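Local coordinates for succinoglycan biosynthesis protein (Bacillus cereus ATCC 14579, PDB 3B55) that is named for succinoglycan biosynthesis but belongs to the erythromycin esterase-like family, binds calcium and is probably a hydrolase of unestablished substrate, at residues 83-88 with 304-309. The protein carries 1 engineered substitution. Numbering follows the deposited sequence.
Sequences ATHGAH and WGHNGH. With CA (calcium ion), chain B.
His306 turns the edge of its imidazole onto one face of the His85 ring in an edge-to-face pair, centroids 5.2 Å apart and planes 83° apart. CD2 of His306 sits over the rim of that face, 3.9 Å from His85 NE2, while CB of His306 packs 3.6 Å from His85 CE1. Next along the chain, Asn307 lays its amide oxygen OD1 against the backbone of Ala83, 3.3 Å from Ala83 CA. A small side chain suits this place, since Ala83 CB also lies 3.9 Å from Asn307 OD1; Ala83 N is hydrogen-bonded to Thr341 OG1.

The two segments leave the C-terminal ends of neighbouring parallel strands, 77-82 and 301-306, in the central mixed sheet, where loops commonly build active sites. Histidine suits position 85 because its two ring nitrogens do different work. His85 NE2 binds the calcium ion, with Glu113 also a ligand, and ND1 is hydrogen-bonded to Glu82, a second-shell carboxylate that fixes the ring's rotation. Thr84 shapes the loop through an ST turn, its OG1 accepting from Gly86 N.

His306 is equally engaged at both nitrogens. With CG anti to the backbone N (chi1 -170°), ND1 caps the short helix that follows, accepting a nearly straight bond of 2.9 Å from Gly308 N in the ring plane. NE2, facing the carbonyl Gly407 O, is placed to donate. His306 is thus held beside the metal ligand without binding the metal, its nitrogens both turned to other partners.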
# COMPACT_ATOMS: atom_id res chain seq x y z
N ALA A 83 7.24 -4.76 6.69
CA ALA A 83 8.24 -5.76 6.34
C ALA A 83 7.58 -7.04 5.87
O ALA A 83 8.13 -7.76 5.05
CB ALA A 83 9.16 -6.04 7.54
N THR A 84 6.39 -7.30 6.39
CA THR A 84 5.62 -8.49 6.04
C THR A 84 4.14 -8.25 6.30
O THR A 84 3.78 -7.41 7.12
CB THR A 84 6.03 -9.71 6.89
OG1 THR A 84 5.10 -10.77 6.66
CG2 THR A 84 6.01 -9.35 8.38
N HIS A 85 3.28 -9.01 5.61
CA HIS A 85 1.84 -8.87 5.81
C HIS A 85 1.31 -9.76 6.92
O HIS A 85 0.10 -9.82 7.13
CB HIS A 85 1.08 -9.23 4.54
CG HIS A 85 1.24 -8.24 3.44
ND1 HIS A 85 1.34 -6.88 3.68
CD2 HIS A 85 1.26 -8.38 2.10
CE1 HIS A 85 1.40 -6.24 2.53
NE2 HIS A 85 1.36 -7.13 1.56
N GLY A 86 2.19 -10.45 7.64
CA GLY A 86 1.71 -11.33 8.69
C GLY A 86 2.23 -11.13 10.10
O GLY A 86 2.33 -12.10 10.85
N ALA A 87 2.56 -9.90 10.48
CA ALA A 87 3.05 -9.65 11.83
C ALA A 87 2.18 -8.64 12.57
O ALA A 87 1.82 -7.59 12.04
CB ALA A 87 4.50 -9.17 11.79
N HIS A 88 1.85 -8.98 13.81
CA HIS A 88 1.01 -8.17 14.68
C HIS A 88 1.60 -6.80 15.03
O HIS A 88 0.95 -5.77 14.84
CB HIS A 88 0.71 -8.95 15.97
CG HIS A 88 -0.08 -8.19 16.99
ND1 HIS A 88 0.48 -7.69 18.14
CD2 HIS A 88 -1.39 -7.86 17.03
CE1 HIS A 88 -0.45 -7.09 18.86
NE2 HIS A 88 -1.60 -7.18 18.21
N TRP A 304 -0.17 3.00 2.57
CA TRP A 304 0.04 1.85 3.42
C TRP A 304 0.10 0.58 2.58
O TRP A 304 -0.90 0.18 1.96
CB TRP A 304 -1.11 1.80 4.43
CG TRP A 304 -1.22 0.56 5.26
CD1 TRP A 304 -1.36 -0.72 4.81
CD2 TRP A 304 -1.33 0.50 6.69
NE1 TRP A 304 -1.56 -1.57 5.87
CE2 TRP A 304 -1.54 -0.85 7.03
CE3 TRP A 304 -1.27 1.46 7.70
CZ2 TRP A 304 -1.69 -1.27 8.36
CZ3 TRP A 304 -1.42 1.04 9.03
CH2 TRP A 304 -1.63 -0.31 9.34
N GLY A 305 1.27 -0.05 2.58
CA GLY A 305 1.46 -1.28 1.83
C GLY A 305 2.75 -2.01 2.20
O GLY A 305 3.40 -1.67 3.19
N HIS A 306 3.12 -3.01 1.42
CA HIS A 306 4.33 -3.80 1.67
C HIS A 306 5.59 -2.96 1.40
O HIS A 306 5.58 -2.05 0.57
CB HIS A 306 4.30 -5.04 0.77
CG HIS A 306 5.36 -6.06 1.08
ND1 HIS A 306 6.69 -5.86 0.79
CD2 HIS A 306 5.27 -7.28 1.65
CE1 HIS A 306 7.38 -6.93 1.17
NE2 HIS A 306 6.54 -7.80 1.70
N ASN A 307 6.67 -3.25 2.13
CA ASN A 307 7.94 -2.54 1.95
C ASN A 307 8.34 -2.47 0.47
O ASN A 307 8.86 -1.45 0.00
CB ASN A 307 9.08 -3.24 2.71
CG ASN A 307 9.19 -2.79 4.16
OD1 ASN A 307 10.00 -3.31 4.93
ND2 ASN A 307 8.38 -1.81 4.55
N GLY A 308 8.08 -3.55 -0.25
CA GLY A 308 8.42 -3.60 -1.66
C GLY A 308 7.64 -2.68 -2.57
O GLY A 308 8.09 -2.39 -3.69
N HIS A 309 6.47 -2.22 -2.13
CA HIS A 309 5.66 -1.34 -2.96
C HIS A 309 5.80 0.15 -2.63
O HIS A 309 5.30 1.00 -3.38
CB HIS A 309 4.19 -1.76 -2.91
CG HIS A 309 3.92 -3.10 -3.52
ND1 HIS A 309 4.23 -3.40 -4.83
CD2 HIS A 309 3.36 -4.22 -3.00
CE1 HIS A 309 3.87 -4.64 -5.10
NE2 HIS A 309 3.34 -5.17 -4.00
CA CA B . 1.31 -7.26 -0.82